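Long-range contact in JSC1_58120g3 ([Leptolyngbya] sp. JSC-1, PDB 6XHH), which probably senses far-red light as a cyanobacteriochrome GAF domain that binds a verdin-type bilin chromophore: residues 122-134 with 143-155. Numbering follows the deposited sequence.
With M1V (mesobiliverdin IX(alpha)), chain C; EDO (1,2-ethanediol), chain E.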
ATOM      1  N   GLU A 122      12.232  -8.480   2.783  1.00 13.09           N
ATOM      2  CA  GLU A 122      12.417  -9.683   3.588  1.00 15.53           C
ATOM      3  C   GLU A 122      12.392  -9.368   5.080  1.00 15.38           C
ATOM      4  O   GLU A 122      11.844 -10.142   5.875  1.00 18.66           O
ATOM      5  CB  GLU A 122      13.730 -10.373   3.204  1.00 15.58           C
ATOM      6  CG  GLU A 122      13.676 -11.160   1.897  1.00 15.81           C
ATOM      7  CD  GLU A 122      15.056 -11.518   1.399  1.00 21.58           C
ATOM      8  OE1 GLU A 122      16.031 -10.913   1.895  1.00 23.54           O
ATOM      9  OE2 GLU A 122      15.168 -12.398   0.523  1.00 19.89           O
ATOM     10  N   SER A 123      12.968  -8.229   5.487  1.00 13.22           N
ATOM     11  CA  SER A 123      12.967  -7.895   6.910  1.00 15.55           C
ATOM     12  C   SER A 123      11.565  -7.641   7.443  1.00 19.06           C
ATOM     13  O   SER A 123      11.353  -7.735   8.661  1.00 19.19           O
ATOM     14  CB  SER A 123      13.858  -6.675   7.184  1.00 13.84           C
ATOM     15  OG  SER A 123      13.157  -5.452   6.998  1.00 16.65           O
ATOM     16  N   PHE A 124      10.609  -7.322   6.570  1.00 13.28           N
ATOM     17  CA  PHE A 124       9.222  -7.144   6.964  1.00 19.70           C
ATOM     18  C   PHE A 124       8.368  -8.358   6.621  1.00 17.06           C
ATOM     19  O   PHE A 124       7.136  -8.296   6.742  1.00 16.08           O
ATOM     20  CB  PHE A 124       8.669  -5.871   6.322  1.00 13.53           C
ATOM     21  CG  PHE A 124       9.330  -4.615   6.835  1.00 15.76           C
ATOM     22  CD1 PHE A 124       9.242  -4.274   8.177  1.00 14.12           C
ATOM     23  CD2 PHE A 124      10.065  -3.798   5.989  1.00 21.14           C
ATOM     24  CE1 PHE A 124       9.858  -3.140   8.658  1.00 19.19           C
ATOM     25  CE2 PHE A 124      10.687  -2.657   6.472  1.00 17.75           C
ATOM     26  CZ  PHE A 124      10.577  -2.328   7.805  1.00 19.92           C
ATOM     27  N   GLU A 125       9.013  -9.466   6.220  1.00 15.74           N
ATOM     28  CA  GLU A 125       8.373 -10.753   5.930  1.00 12.28           C
ATOM     29  C   GLU A 125       7.521 -10.719   4.661  1.00 16.60           C
ATOM     30  O   GLU A 125       6.592 -11.512   4.514  1.00 19.00           O
ATOM     31  CB  GLU A 125       7.526 -11.236   7.104  1.00 17.79           C
ATOM     32  CG  GLU A 125       8.245 -11.154   8.426  1.00 17.73           C
ATOM     33  CD  GLU A 125       7.509 -11.908   9.490  1.00 21.89           C
ATOM     34  OE1 GLU A 125       7.965 -13.004   9.860  1.00 20.60           O
ATOM     35  OE2 GLU A 125       6.464 -11.415   9.936  1.00 21.82           O
ATOM     36  N   VAL A 126       7.850  -9.846   3.712  1.00 14.05           N
ATOM     37  CA  VAL A 126       7.045  -9.635   2.510  1.00 13.60           C
ATOM     38  C   VAL A 126       7.614 -10.478   1.369  1.00 12.98           C
ATOM     39  O   VAL A 126       8.829 -10.484   1.153  1.00 15.57           O
ATOM     40  CB  VAL A 126       7.021  -8.141   2.125  1.00 12.40           C
ATOM     41  CG1 VAL A 126       6.305  -7.922   0.783  1.00 14.21           C
ATOM     42  CG2 VAL A 126       6.378  -7.285   3.222  1.00 11.60           C
ATOM     43  N   LYS A 127       6.740 -11.182   0.621  1.00 13.00           N
ATOM     44  CA  LYS A 127       7.134 -11.863  -0.612  1.00 10.23           C
ATOM     45  C   LYS A 127       6.464 -11.306  -1.863  1.00 12.58           C
ATOM     46  O   LYS A 127       6.831 -11.704  -2.978  1.00 12.90           O
ATOM     47  CB  LYS A 127       6.832 -13.366  -0.521  1.00 15.16           C
ATOM     48  CG  LYS A 127       7.857 -14.139   0.309  1.00 17.30           C
ATOM     49  CD  LYS A 127       7.610 -15.635   0.188  1.00 20.86           C
ATOM     50  CE  LYS A 127       8.616 -16.418   1.014  1.00 28.76           C
ATOM     51  NZ  LYS A 127       8.586 -15.972   2.433  1.00 36.90           N
ATOM     52  N   SER A 128       5.526 -10.377  -1.713  1.00 10.16           N
ATOM     53  CA  SER A 128       4.729  -9.841  -2.806  1.00 11.70           C
ATOM     54  C   SER A 128       4.115  -8.543  -2.297  1.00 11.06           C
ATOM     55  O   SER A 128       3.688  -8.491  -1.148  1.00 11.06           O
ATOM     56  CB  SER A 128       3.649 -10.854  -3.204  1.00 12.13           C
ATOM     57  OG  SER A 128       2.699 -10.306  -4.109  1.00 11.93           O
ATOM     58  N   CYS A 129       4.096  -7.490  -3.120  1.00 10.84           N
ATOM     59  CA  CYS A 129       3.552  -6.239  -2.598  1.00 10.87           C
ATOM     60  C   CYS A 129       2.894  -5.427  -3.701  1.00 12.32           C
ATOM     61  O   CYS A 129       3.426  -5.323  -4.809  1.00 11.87           O
ATOM     62  CB  CYS A 129       4.627  -5.359  -1.926  1.00 10.36           C
ATOM     63  SG  CYS A 129       6.078  -4.958  -2.975  1.00 13.73           S
ATOM     64  N   ALA A 130       1.747  -4.834  -3.370  1.00  9.98           N
ATOM     65  CA  ALA A 130       1.098  -3.820  -4.197  1.00 10.81           C
ATOM     66  C   ALA A 130       0.960  -2.583  -3.324  1.00 12.74           C
ATOM     67  O   ALA A 130       0.347  -2.655  -2.256  1.00 11.84           O
ATOM     68  CB  ALA A 130      -0.266  -4.293  -4.719  1.00 11.78           C
ATOM     69  N   VAL A 131       1.574  -1.474  -3.738  1.00 11.49           N
ATOM     70  CA  VAL A 131       1.780  -0.307  -2.884  1.00  9.12           C
ATOM     71  C   VAL A 131       1.276   0.934  -3.614  1.00 11.89           C
ATOM     72  O   VAL A 131       1.637   1.166  -4.777  1.00 10.83           O
ATOM     73  CB  VAL A 131       3.261  -0.137  -2.482  1.00  8.44           C
ATOM     74  CG1 VAL A 131       3.414   0.948  -1.394  1.00 10.48           C
ATOM     75  CG2 VAL A 131       3.857  -1.471  -1.995  1.00 10.49           C
ATOM     76  N   VAL A 132       0.426   1.723  -2.952  1.00 10.32           N
ATOM     77  CA  VAL A 132      -0.143   2.909  -3.588  1.00  9.84           C
ATOM     78  C   VAL A 132      -0.086   4.094  -2.637  1.00  8.48           C
ATOM     79  O   VAL A 132      -0.038   3.949  -1.411  1.00 11.60           O
ATOM     80  CB  VAL A 132      -1.600   2.705  -4.040  1.00 10.13           C
ATOM     81  CG1 VAL A 132      -1.717   1.512  -4.987  1.00 11.15           C
ATOM     82  CG2 VAL A 132      -2.521   2.566  -2.824  1.00 11.70           C
ATOM     83  N   ALA A 133      -0.119   5.283  -3.226  1.00  9.92           N
ATOM     84  CA  ALA A 133       0.017   6.520  -2.479  1.00 12.08           C
ATOM     85  C   ALA A 133      -1.280   6.877  -1.758  1.00 12.59           C
ATOM     86  O   ALA A 133      -2.383   6.711  -2.297  1.00 10.83           O
ATOM     87  CB  ALA A 133       0.417   7.656  -3.423  1.00 13.44           C
ATOM     88  N   ILE A 134      -1.141   7.400  -0.546  1.00 11.97           N
ATOM     89  CA  ILE A 134      -2.243   8.058   0.158  1.00 11.73           C
ATOM     90  C   ILE A 134      -1.991   9.553   0.089  1.00 11.88           C
ATOM     91  O   ILE A 134      -0.988  10.033   0.633  1.00 12.80           O
ATOM     92  CB  ILE A 134      -2.345   7.603   1.623  1.00 11.51           C
ATOM     93  CG1 ILE A 134      -2.655   6.119   1.728  1.00 11.08           C
ATOM     94  CG2 ILE A 134      -3.439   8.367   2.362  1.00 11.37           C
ATOM     95  CD1 ILE A 134      -2.467   5.581   3.154  1.00  9.95           C
ATOM     96  N   LEU A 143       1.528   5.633   2.528  1.00 10.27           N
ATOM     97  CA  LEU A 143       1.350   4.522   1.606  1.00  9.27           C
ATOM     98  C   LEU A 143       0.371   3.509   2.170  1.00 10.66           C
ATOM     99  O   LEU A 143       0.389   3.218   3.374  1.00 10.53           O
ATOM    100  CB  LEU A 143       2.692   3.824   1.320  1.00  8.95           C
ATOM    101  CG  LEU A 143       3.839   4.701   0.813  1.00 10.90           C
ATOM    102  CD1 LEU A 143       5.162   3.933   0.812  1.00 12.79           C
ATOM    103  CD2 LEU A 143       3.521   5.214  -0.574  1.00 10.90           C
ATOM    104  N   LEU A 144      -0.454   2.954   1.289  1.00  9.97           N
ATOM    105  CA  LEU A 144      -1.297   1.798   1.573  1.00 10.25           C
ATOM    106  C   LEU A 144      -0.698   0.608   0.835  1.00  9.72           C
ATOM    107  O   LEU A 144      -0.535   0.660  -0.395  1.00 10.73           O
ATOM    108  CB  LEU A 144      -2.741   2.048   1.132  1.00 10.79           C
ATOM    109  CG  LEU A 144      -3.736   0.887   1.143  1.00 10.34           C
ATOM    110  CD1 LEU A 144      -4.034   0.409   2.554  1.00 11.12           C
ATOM    111  CD2 LEU A 144      -5.036   1.284   0.454  1.00 13.35           C
ATOM    112  N   SER A 145      -0.340  -0.435   1.581  1.00  8.87           N
ATOM    113  CA  SER A 145       0.361  -1.600   1.050  1.00  7.44           C
ATOM    114  C   SER A 145      -0.473  -2.848   1.275  1.00 10.51           C
ATOM    115  O   SER A 145      -0.961  -3.088   2.385  1.00  9.36           O
ATOM    116  CB  SER A 145       1.747  -1.776   1.698  1.00 11.19           C
ATOM    117  OG  SER A 145       2.534  -0.605   1.495  1.00 13.78           O
ATOM    118  N   ALA A 146      -0.614  -3.641   0.226  1.00 11.57           N
ATOM    119  CA  ALA A 146      -1.145  -4.994   0.281  1.00 11.43           C
ATOM    120  C   ALA A 146       0.001  -5.981   0.120  1.00  8.85           C
ATOM    121  O   ALA A 146       0.747  -5.911  -0.866  1.00 10.47           O
ATOM    122  CB  ALA A 146      -2.175  -5.193  -0.833  1.00 10.64           C
ATOM    123  N   PHE A 147       0.143  -6.898   1.072  1.00  9.10           N
ATOM    124  CA  PHE A 147       1.291  -7.797   1.124  1.00  9.43           C
ATOM    125  C   PHE A 147       0.838  -9.256   1.126  1.00 12.97           C
ATOM    126  O   PHE A 147      -0.155  -9.615   1.773  1.00 12.55           O
ATOM    127  CB  PHE A 147       2.134  -7.572   2.401  1.00 12.55           C
ATOM    128  CG  PHE A 147       2.832  -6.235   2.497  1.00 12.82           C
ATOM    129  CD1 PHE A 147       3.565  -5.710   1.440  1.00 11.71           C
ATOM    130  CD2 PHE A 147       2.789  -5.517   3.686  1.00 15.34           C
ATOM    131  CE1 PHE A 147       4.244  -4.494   1.579  1.00 11.65           C
ATOM    132  CE2 PHE A 147       3.452  -4.303   3.823  1.00 14.87           C
ATOM    133  CZ  PHE A 147       4.183  -3.799   2.766  1.00 15.34           C
ATOM    134  N   GLN A 148       1.590 -10.114   0.447  1.00 11.41           N
ATOM    135  CA  GLN A 148       1.542 -11.536   0.726  1.00 12.53           C
ATOM    136  C   GLN A 148       2.899 -11.948   1.286  1.00 12.08           C
ATOM    137  O   GLN A 148       3.943 -11.504   0.801  1.00 12.79           O
ATOM    138  CB  GLN A 148       1.175 -12.350  -0.518  1.00 12.94           C
ATOM    139  CG  GLN A 148       0.759 -13.807  -0.241  1.00 11.20           C
ATOM    140  CD  GLN A 148      -0.613 -13.944   0.389  1.00 16.32           C
ATOM    141  OE1 GLN A 148      -1.067 -13.080   1.129  1.00 11.65           O
ATOM    142  NE2 GLN A 148      -1.282 -15.053   0.096  1.00 28.39           N
ATOM    143  N   ASN A 149       2.872 -12.754   2.341  1.00 12.56           N
ATOM    144  CA  ASN A 149       4.069 -13.062   3.108  1.00 13.23           C
ATOM    145  C   ASN A 149       4.593 -14.464   2.878  1.00 15.40           C
ATOM    146  O   ASN A 149       5.804 -14.681   2.973  1.00 17.90           O
ATOM    147  CB  ASN A 149       3.790 -12.886   4.608  1.00 15.77           C
ATOM    148  CG  ASN A 149       3.409 -11.460   4.973  1.00 16.05           C
ATOM    149  OD1 ASN A 149       3.694 -10.521   4.231  1.00 15.10           O
ATOM    150  ND2 ASN A 149       2.777 -11.296   6.129  1.00 18.05           N
ATOM    151  N   SER A 150       3.711 -15.428   2.629  1.00 14.43           N
ATOM    152  CA  SER A 150       4.117 -16.820   2.514  1.00 16.77           C
ATOM    153  C   SER A 150       4.470 -17.242   1.094  1.00 18.14           C
ATOM    154  O   SER A 150       5.118 -18.280   0.928  1.00 18.88           O
ATOM    155  CB  SER A 150       3.004 -17.720   3.066  1.00 16.57           C
ATOM    156  OG  SER A 150       1.821 -17.565   2.311  1.00 20.44           O
ATOM    157  N   ALA A 151       4.105 -16.456   0.088  1.00 14.68           N
ATOM    158  CA  ALA A 151       4.190 -16.876  -1.305  1.00 16.98           C
ATOM    159  C   ALA A 151       4.045 -15.637  -2.180  1.00 16.13           C
ATOM    160  O   ALA A 151       3.504 -14.630  -1.739  1.00 15.61           O
ATOM    161  CB  ALA A 151       3.089 -17.891  -1.644  1.00 16.79           C
ATOM    162  N   PRO A 152       4.512 -15.711  -3.430  1.00 12.40           N
ATOM    163  CA  PRO A 152       4.134 -14.691  -4.417  1.00 14.83           C
ATOM    164  C   PRO A 152       2.631 -14.683  -4.636  1.00 13.33           C
ATOM    165  O   PRO A 152       1.920 -15.653  -4.363  1.00 17.15           O
ATOM    166  CB  PRO A 152       4.866 -15.137  -5.695  1.00 15.58           C
ATOM    167  CG  PRO A 152       5.920 -16.093  -5.237  1.00 18.15           C
ATOM    168  CD  PRO A 152       5.399 -16.735  -4.002  1.00 14.51           C
ATOM    169  N   ARG A 153       2.143 -13.570  -5.169  1.00 14.22           N
ATOM    170  CA  ARG A 153       0.740 -13.475  -5.524  1.00 14.32           C
ATOM    171  C   ARG A 153       0.636 -12.537  -6.704  1.00 16.01           C
ATOM    172  O   ARG A 153       1.311 -11.506  -6.728  1.00 16.21           O
ATOM    173  CB  ARG A 153      -0.103 -12.949  -4.368  1.00 14.87           C
ATOM    174  CG  ARG A 153      -1.590 -12.894  -4.674  1.00 18.82           C
ATOM    175  CD  ARG A 153      -2.198 -11.776  -3.894  1.00 17.98           C
ATOM    176  NE  ARG A 153      -3.656 -11.809  -3.787  1.00 14.88           N
ATOM    177  CZ  ARG A 153      -4.486 -11.170  -4.600  1.00 14.17           C
ATOM    178  NH1 ARG A 153      -4.018 -10.508  -5.649  1.00 15.88           N
ATOM    179  NH2 ARG A 153      -5.789 -11.217  -4.374  1.00 15.45           N
ATOM    180  N   HIS A 154      -0.183 -12.910  -7.681  1.00 14.62           N
ATOM    181  CA  HIS A 154      -0.356 -12.087  -8.865  1.00 14.22           C
ATOM    182  C   HIS A 154      -1.320 -10.947  -8.567  1.00 16.20           C
ATOM    183  O   HIS A 154      -2.413 -11.177  -8.047  1.00 14.34           O
ATOM    184  CB  HIS A 154      -0.886 -12.938 -10.017  1.00 16.83           C
ATOM    185  CG  HIS A 154      -1.289 -12.141 -11.206  1.00 12.13           C
ATOM    186  ND1 HIS A 154      -0.405 -11.340 -11.897  1.00 16.95           N
ATOM    187  CD2 HIS A 154      -2.470 -12.044 -11.853  1.00 16.18           C
ATOM    188  CE1 HIS A 154      -1.035 -10.764 -12.906  1.00 14.69           C
ATOM    189  NE2 HIS A 154      -2.289 -11.172 -12.900  1.00 20.28           N
ATOM    190  N   TRP A 155      -0.910  -9.720  -8.890  1.00 13.76           N
ATOM    191  CA  TRP A 155      -1.766  -8.545  -8.775  1.00 12.00           C
ATOM    192  C   TRP A 155      -2.296  -8.166 -10.150  1.00 13.02           C
ATOM    193  O   TRP A 155      -1.512  -7.991 -11.085  1.00 15.19           O
ATOM    194  CB  TRP A 155      -1.008  -7.355  -8.169  1.00 12.50           C
ATOM    195  CG  TRP A 155      -0.287  -7.672  -6.885  1.00 11.18           C
ATOM    196  CD1 TRP A 155       1.058  -7.929  -6.741  1.00 12.83           C
ATOM    197  CD2 TRP A 155      -0.859  -7.809  -5.573  1.00 14.58           C
ATOM    198  NE1 TRP A 155       1.354  -8.204  -5.420  1.00 12.75           N
ATOM    199  CE2 TRP A 155       0.195  -8.140  -4.684  1.00 10.75           C
ATOM    200  CE3 TRP A 155      -2.156  -7.690  -5.065  1.00 15.01           C
ATOM    201  CZ2 TRP A 155      -0.010  -8.341  -3.308  1.00 13.32           C
ATOM    202  CZ3 TRP A 155      -2.358  -7.887  -3.691  1.00 16.16           C
ATOM    203  CH2 TRP A 155      -1.280  -8.208  -2.831  1.00 11.04           C
TER
HETATM  204  OA  M1V C 801      15.271   0.046   2.688  1.00 14.52           O
HETATM  205  C1A M1V C 801      15.993   0.165   1.709  1.00 15.63           C
HETATM  206  NA  M1V C 801      15.549   0.452   0.479  1.00 16.23           N
HETATM  207  C2A M1V C 801      17.396   0.035   1.703  1.00 16.52           C
HETATM  208  CMA M1V C 801      18.263  -0.286   2.899  1.00 18.45           C
HETATM  209  C3A M1V C 801      17.841   0.248   0.400  1.00 16.14           C
HETATM  210  CAA M1V C 801      19.236   0.205  -0.094  1.00 18.55           C
HETATM  211  CBA M1V C 801      19.691   1.548  -0.669  1.00 17.88           C
HETATM  212  C4A M1V C 801      16.629   0.517  -0.406  1.00 14.35           C
HETATM  213  CHA M1V C 801      16.638   0.796  -1.746  1.00 15.67           C
HETATM  214  C1B M1V C 801      15.536   1.091  -2.667  1.00 14.86           C
HETATM  215  C2B M1V C 801      15.765   1.292  -4.053  1.00 12.92           C
HETATM  216  CMB M1V C 801      17.103   1.212  -4.749  1.00 15.39           C
HETATM  217  C3B M1V C 801      14.560   1.549  -4.634  1.00 12.72           C
HETATM  218  CAB M1V C 801      14.307   1.818  -6.106  1.00 15.82           C
HETATM  219  CBB M1V C 801      13.629   0.601  -6.758  1.00 15.66           C
HETATM  220  CGB M1V C 801      14.588  -0.568  -6.829  1.00 14.25           C
HETATM  221  O2B M1V C 801      15.584  -0.513  -7.590  1.00 19.62           O
HETATM  222  O1B M1V C 801      14.411  -1.600  -6.143  1.00 14.32           O
HETATM  223  NB  M1V C 801      14.223   1.236  -2.427  1.00 15.25           N
HETATM  224  C4B M1V C 801      13.591   1.516  -3.587  1.00 12.09           C
HETATM  225  CHB M1V C 801      12.231   1.755  -3.837  1.00 12.54           C
HETATM  226  C1C M1V C 801      11.087   1.586  -3.043  1.00 13.14           C
HETATM  227  C2C M1V C 801       9.793   1.583  -3.582  1.00 12.69           C
HETATM  228  CAC M1V C 801       9.464   1.838  -5.037  1.00 14.71           C
HETATM  229  CBC M1V C 801       9.490   3.388  -5.146  1.00 17.53           C
HETATM  230  CGC M1V C 801       9.637   3.945  -6.555  1.00 17.38           C
HETATM  231  O2C M1V C 801       9.696   3.180  -7.544  1.00 21.72           O
HETATM  232  O1C M1V C 801       9.714   5.185  -6.749  1.00 20.38           O
HETATM  233  C3C M1V C 801       8.908   1.394  -2.523  1.00 13.68           C
HETATM  234  CMC M1V C 801       7.412   1.327  -2.655  1.00 13.43           C
HETATM  235  NC  M1V C 801      10.997   1.375  -1.685  1.00 13.22           N
HETATM  236  C4C M1V C 801       9.673   1.250  -1.346  1.00 13.63           C
HETATM  237  CHC M1V C 801       9.316   1.055   0.019  1.00 15.11           C
HETATM  238  C1D M1V C 801       8.111   0.728   0.591  1.00 11.62           C
HETATM  239  C2D M1V C 801       7.591   1.276   1.796  1.00 16.07           C
HETATM  240  CMD M1V C 801       8.246   2.352   2.628  1.00 13.51           C
HETATM  241  ND  M1V C 801       7.223  -0.239   0.140  1.00 11.55           N
HETATM  242  C4D M1V C 801       6.177  -0.283   0.992  1.00 13.78           C
HETATM  243  OD  M1V C 801       5.226  -1.052   0.850  1.00 14.37           O
HETATM  244  C3D M1V C 801       6.397   0.671   2.038  1.00 14.63           C
HETATM  245  CAD M1V C 801       5.470   0.971   3.189  1.00 14.22           C
HETATM  246  CBD M1V C 801       5.567  -0.138   4.213  1.00 16.03           C
HETATM  247  C1  EDO E 803      -4.638 -15.128  -3.184  1.00 24.68           C
HETATM  248  O1  EDO E 803      -4.996 -14.132  -2.212  1.00 18.10           O
HETATM  249  C2  EDO E 803      -4.350 -16.461  -2.492  1.00 18.44           C
HETATM  250  O2  EDO E 803      -5.385 -16.714  -1.527  1.00 28.11           O
HETATM  251  O   HOH W   1       4.509  -8.445   5.993  1.00 18.23           O
HETATM  252  O   HOH W   2       8.394 -13.905   4.263  1.00 22.79           O
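Ala-130 and Ala-146 pair across strands 128-136 and 139-148 of an antiparallel hairpin in the GAF-domain sheet, joined by a bond from Ala-146 N to Ala-130 O (2.8 Å). At one end a classic beta bulge sets Lys-127 and Ser-128 against Gln-148, and the lysine chain runs over Asn-149 and Ser-150 until its bent tip brings NZ to Asn-149 O (3.1 Å).

On the chromophore side, Val-126 CG2 sits over the centre of the Phe-147 ring, 3.7 Å from its centroid, while Cys-129 CB meets the ring edge. Ser-145 OG, turned anti to its carbonyl carbon (chi1 -58°), donates to OD of the bilin at 2.8 Å; Val-131 CG2 approaches the same oxygen, and Leu-143 CD1 rests against the D ring at C3D and C2D.

Against the other face of the sheet, lined by Ser-128 and Ala-130, packs the indole of Trp-155, with Ala-130 CB over its six-membered ring (3.8 Å to the centroid) and Arg-153 CD on the opposite face. Trp-155 NE1, like Ser-128 OG, hydrogen-bonds to Val-89 O on the neighbouring strand. Replacing Trp-155 by an alanine would probably open a gap over Ala-130 CB and leave Val-89 O without the indole N-H. Across these two strands the bilin carbonyl therefore meets one hydroxyl donor among carbon contacts from Val-131 and Phe-147.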